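Local coordinates for Card1 endonuclease domain-containing protein (Vibrio cholerae, PDB 1XMX) that is of unknown function but carries a Card1-like endonuclease domain of the PDDEXK clan and, judging by its family, probably binds nucleic acid, at residues T256-H259 and S260-Q264; P164-D167 and Q168-Q172. All coordinates share one frame; numbering follows the deposited sequence.

Interaction 1. Residues T256-H259 and S260-Q264; sequences TLVH and STVKQ
Thr261 turns OG1 back along its own helix, anti to its carbonyl carbon (chi1 -57°), and this brings the hydroxyl down onto the carbonyl of Leu257, one turn earlier. Thr261 OG1 donates to Leu257 O at 2.7 Å, above the carbonyl plane, 38° out of it. The main-chain Thr261 N reaches the same Leu257 O at 2.8 Å from the opposite face, so one buried residue grips this oxygen twice and its hydroxyl is satisfied without leaving the helix. The Leu257 side chain runs alongside that of Thr261, with CD1 3.9 Å from OG1. Val262 repeats the backward turn with a methyl: its CG2 lies beside its own backbone N, 3.2 Å from Val258 O and 4.2 Å from Val258 CG1. On the flank facing helix 164-179, Ser260 OG lies 3.0 Å from Thr256 O and makes a weak hydrogen bond to a formic acid molecule, probably from the crystallisation liquor. Leu257 and Thr261 face helix 371-380, whereas Val258 and Val262 lie on strand 288-300. Bonds such as Val262 N to Val258 O (3.0 Å) continue the i to i+4 ladder, and the whole is a regular alpha-helical stretch of helix 243-266 within the Card1-like endonuclease domain, packed against its central mixed sheet.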
loop_
_atom_site.group_PDB
_atom_site.type_symbol
_atom_site.label_atom_id
_atom_site.label_comp_id
_atom_site.label_asym_id
_atom_site.label_seq_id
_atom_site.Cartn_x
_atom_site.Cartn_y
_atom_site.Cartn_z
ATOM N N THR A 256 -9.834 -8.480 -8.926
ATOM C CA THR A 256 -9.205 -9.772 -9.108
ATOM C C THR A 256 -8.204 -9.789 -10.261
ATOM O O THR A 256 -7.119 -10.348 -10.116
ATOM C CB THR A 256 -10.285 -10.845 -9.398
ATOM O OG1 THR A 256 -11.183 -10.912 -8.288
ATOM C CG2 THR A 256 -9.636 -12.214 -9.544
ATOM N N LEU A 257 -8.601 -9.221 -11.410
ATOM C CA LEU A 257 -7.746 -9.021 -12.586
ATOM C C LEU A 257 -6.530 -8.118 -12.244
ATOM O O LEU A 257 -5.378 -8.425 -12.592
ATOM C CB LEU A 257 -8.556 -8.387 -13.732
ATOM C CG LEU A 257 -7.703 -7.935 -14.934
ATOM C CD1 LEU A 257 -7.112 -9.093 -15.736
ATOM C CD2 LEU A 257 -8.544 -7.003 -15.796
ATOM N N VAL A 258 -6.786 -7.006 -11.557
ATOM C CA VAL A 258 -5.695 -6.131 -11.198
ATOM C C VAL A 258 -4.731 -6.847 -10.239
ATOM O O VAL A 258 -3.520 -6.769 -10.398
ATOM C CB VAL A 258 -6.151 -4.830 -10.546
ATOM C CG1 VAL A 258 -4.887 -4.058 -10.000
ATOM C CG2 VAL A 258 -6.999 -3.992 -11.555
ATOM N N HIS A 259 -5.253 -7.544 -9.251
ATOM C CA HIS A 259 -4.385 -8.288 -8.371
ATOM C C HIS A 259 -3.555 -9.339 -9.131
ATOM O O HIS A 259 -2.357 -9.490 -8.907
ATOM C CB HIS A 259 -5.205 -8.914 -7.269
ATOM C CG HIS A 259 -4.412 -9.748 -6.321
ATOM N ND1 HIS A 259 -3.512 -9.206 -5.416
ATOM C CD2 HIS A 259 -4.393 -11.090 -6.127
ATOM C CE1 HIS A 259 -2.993 -10.179 -4.689
ATOM N NE2 HIS A 259 -3.510 -11.328 -5.101
ATOM N N SER A 260 -4.217 -10.070 -10.008
ATOM C CA SER A 260 -3.566 -11.093 -10.806
ATOM C C SER A 260 -2.484 -10.516 -11.736
ATOM O O SER A 260 -1.497 -11.170 -11.995
ATOM C CB SER A 260 -4.619 -11.825 -11.620
ATOM O OG SER A 260 -5.344 -12.718 -10.779
ATOM N N THR A 261 -2.733 -9.338 -12.294
ATOM C CA THR A 261 -1.774 -8.619 -13.131
ATOM C C THR A 261 -0.543 -8.090 -12.354
ATOM O O THR A 261 0.585 -8.183 -12.832
ATOM C CB THR A 261 -2.506 -7.457 -13.835
ATOM O OG1 THR A 261 -3.578 -8.034 -14.574
ATOM C CG2 THR A 261 -1.603 -6.660 -14.760
ATOM N N VAL A 262 -0.770 -7.560 -11.157
ATOM C CA VAL A 262 0.291 -7.146 -10.300
ATOM C C VAL A 262 1.193 -8.325 -10.002
ATOM O O VAL A 262 2.432 -8.186 -9.997
ATOM C CB VAL A 262 -0.227 -6.525 -8.962
ATOM C CG1 VAL A 262 0.985 -6.300 -7.986
ATOM C CG2 VAL A 262 -0.942 -5.198 -9.206
ATOM N N LYS A 263 0.588 -9.474 -9.732
ATOM C CA LYS A 263 1.338 -10.707 -9.443
ATOM C C LYS A 263 2.219 -11.148 -10.637
ATOM O O LYS A 263 3.363 -11.557 -10.438
ATOM C CB LYS A 263 0.394 -11.828 -9.016
ATOM C CG LYS A 263 1.095 -13.142 -8.842
ATOM C CD LYS A 263 0.110 -14.270 -8.609
ATOM C CE LYS A 263 0.845 -15.604 -8.421
ATOM N NZ LYS A 263 -0.150 -16.679 -8.143
ATOM N N GLN A 264 1.680 -11.044 -11.858
ATOM C CA GLN A 264 2.482 -11.177 -13.087
ATOM C C GLN A 264 3.640 -10.209 -13.257
ATOM O O GLN A 264 4.742 -10.615 -13.654
ATOM C CB GLN A 264 1.595 -11.027 -14.332
ATOM C CG GLN A 264 0.891 -12.251 -14.608
ATOM C CD GLN A 264 0.226 -12.245 -15.962
ATOM O OE1 GLN A 264 0.689 -11.581 -16.923
ATOM N NE2 GLN A 264 -0.857 -13.004 -16.064
#

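Interaction 2. Residues P164-D167 and Q168-Q172; sequences PQLD and QQLYQ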
loop_
_atom_site.group_PDB
_atom_site.type_symbol
_atom_site.label_atom_id
_atom_site.label_comp_id
_atom_site.label_asym_id
_atom_site.label_seq_id
_atom_site.Cartn_x
_atom_site.Cartn_y
_atom_site.Cartn_z
ATOM N N PRO A 164 -6.334 -23.353 -8.835
ATOM C CA PRO A 164 -5.513 -22.995 -10.011
ATOM C C PRO A 164 -6.258 -22.955 -11.376
ATOM O O PRO A 164 -5.958 -22.086 -12.202
ATOM C CB PRO A 164 -4.382 -24.050 -10.008
ATOM C CG PRO A 164 -4.377 -24.615 -8.601
ATOM C CD PRO A 164 -5.825 -24.557 -8.152
ATOM N N GLN A 165 -7.201 -23.877 -11.607
ATOM C CA GLN A 165 -7.957 -23.901 -12.842
ATOM C C GLN A 165 -9.005 -22.800 -12.794
ATOM O O GLN A 165 -9.237 -22.121 -13.795
ATOM C CB GLN A 165 -8.635 -25.263 -13.066
ATOM C CG GLN A 165 -7.711 -26.350 -13.603
ATOM C CD GLN A 165 -8.403 -27.731 -13.694
ATOM O OE1 GLN A 165 -9.562 -27.869 -13.315
ATOM N NE2 GLN A 165 -7.690 -28.738 -14.204
ATOM N N LEU A 166 -9.622 -22.623 -11.621
ATOM C CA LEU A 166 -10.547 -21.508 -11.380
ATOM C C LEU A 166 -9.898 -20.139 -11.542
ATOM O O LEU A 166 -10.443 -19.270 -12.220
ATOM C CB LEU A 166 -11.179 -21.604 -9.994
ATOM C CG LEU A 166 -12.284 -20.589 -9.676
ATOM C CD1 LEU A 166 -13.191 -20.360 -10.894
ATOM C CD2 LEU A 166 -13.098 -21.081 -8.508
ATOM N N ASP A 167 -8.744 -19.953 -10.915
ATOM C CA ASP A 167 -7.983 -18.712 -11.025
ATOM C C ASP A 167 -7.661 -18.326 -12.453
ATOM O O ASP A 167 -7.659 -17.166 -12.811
ATOM C CB ASP A 167 -6.643 -18.829 -10.295
ATOM C CG ASP A 167 -6.801 -18.973 -8.780
ATOM O OD1 ASP A 167 -7.907 -18.673 -8.242
ATOM O OD2 ASP A 167 -5.817 -19.403 -8.127
ATOM N N GLN A 168 -7.298 -19.295 -13.257
ATOM C CA GLN A 168 -6.916 -18.945 -14.608
ATOM C C GLN A 168 -8.154 -18.556 -15.416
ATOM O O GLN A 168 -8.093 -17.596 -16.160
ATOM C CB GLN A 168 -6.126 -20.090 -15.263
ATOM C CG GLN A 168 -6.453 -20.338 -16.735
ATOM C CD GLN A 168 -5.712 -21.540 -17.311
ATOM O OE1 GLN A 168 -6.076 -22.712 -17.040
ATOM N NE2 GLN A 168 -4.696 -21.270 -18.138
ATOM N N GLN A 169 -9.248 -19.307 -15.266
ATOM C CA GLN A 169 -10.544 -18.957 -15.852
ATOM C C GLN A 169 -10.983 -17.557 -15.403
ATOM O O GLN A 169 -11.418 -16.758 -16.238
ATOM C CB GLN A 169 -11.664 -19.935 -15.457
ATOM C CG GLN A 169 -11.656 -21.348 -16.115
ATOM C CD GLN A 169 -11.305 -21.336 -17.598
ATOM O OE1 GLN A 169 -10.173 -21.721 -17.996
ATOM N NE2 GLN A 169 -12.215 -20.863 -18.412
ATOM N N LEU A 170 -10.854 -17.252 -14.108
ATOM C CA LEU A 170 -11.287 -15.925 -13.630
ATOM C C LEU A 170 -10.385 -14.853 -14.171
ATOM O O LEU A 170 -10.846 -13.755 -14.524
ATOM C CB LEU A 170 -11.352 -15.850 -12.097
ATOM C CG LEU A 170 -12.427 -16.733 -11.463
ATOM C CD1 LEU A 170 -12.494 -16.409 -9.988
ATOM C CD2 LEU A 170 -13.774 -16.529 -12.132
ATOM N N TYR A 171 -9.100 -15.178 -14.283
ATOM C CA TYR A 171 -8.143 -14.251 -14.875
ATOM C C TYR A 171 -8.419 -13.966 -16.363
ATOM O O TYR A 171 -8.419 -12.800 -16.848
ATOM C CB TYR A 171 -6.709 -14.780 -14.690
ATOM C CG TYR A 171 -5.730 -14.039 -15.542
ATOM C CD1 TYR A 171 -5.260 -12.786 -15.159
ATOM C CD2 TYR A 171 -5.299 -14.577 -16.767
ATOM C CE1 TYR A 171 -4.342 -12.078 -15.950
ATOM C CE2 TYR A 171 -4.375 -13.881 -17.587
ATOM C CZ TYR A 171 -3.918 -12.629 -17.171
ATOM O OH TYR A 171 -3.021 -11.937 -17.969
ATOM N N GLN A 172 -8.643 -15.026 -17.121
ATOM C CA GLN A 172 -8.804 -14.827 -18.534
ATOM C C GLN A 172 -10.179 -14.153 -18.797
ATOM O O GLN A 172 -10.337 -13.340 -19.704
ATOM C CB GLN A 172 -8.640 -16.166 -19.254
ATOM C CG GLN A 172 -7.334 -16.871 -18.948
ATOM C CD GLN A 172 -7.122 -18.144 -19.764
ATOM O OE1 GLN A 172 -8.074 -18.804 -20.148
ATOM N NE2 GLN A 172 -5.847 -18.481 -20.038
#
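Gln168, Asp167 and Leu166 bury the most surface here, and they do it in different ways. Leu166 reaches forward along the helix: with CG anti to its backbone N (chi1 -173°), its CD1 comes 3.8 Å from Leu170 CG, and the two side chains cross at a slant. Leu170 CG also lies 3.3 Å from Leu166 O, and Leu170 N bonds to that same Leu166 O at 2.8 Å. Asp167 makes its contacts through backbone and CB; Asp167 O accepts from Tyr171 N at 2.9 Å, while carboxylate oxygen OD2 is hydrogen-bonded to Ser163 OG just ahead of the helix. Gln168 CB sits 3.7 Å from Pro164 O, and the chain beyond CG runs out extended. The first-turn bond, Gln168 N to Pro164 O, is long at 3.3 Å. The chemistry therefore implies a helix start with two unlike sides: an apolar pair, Leu166 and Leu170, packed on Ile230 and on Glu244 of helix 243-266, and a glutamine-rich outer side whose polar ends reach the surface. The acid in the first turn would probably also interact favourably with the helix dipole.

In the fold
The two helical stretches pack directly on each other, their centres about 12 Å apart, with Tyr171 of interaction 2 as the bridging residue. Its ring lies against interaction 1: Tyr171 CD1 is 3.7 Å from Ser260 CB, and Tyr171 CE1 is 4.1 Å from Leu257 CD1. At the far end of the ring, Gln264 NE2 and Tyr171 OH, 3.1 Å apart, probably form a hydrogen bond. Helix 164-179 thus covers the flank of helix 243-266 turned away from strand 288-300, leaving interaction 1 the more deeply set of the two. Both lie near bound formic acid, about 3 Å from the side chains of Ser260 and Asp167.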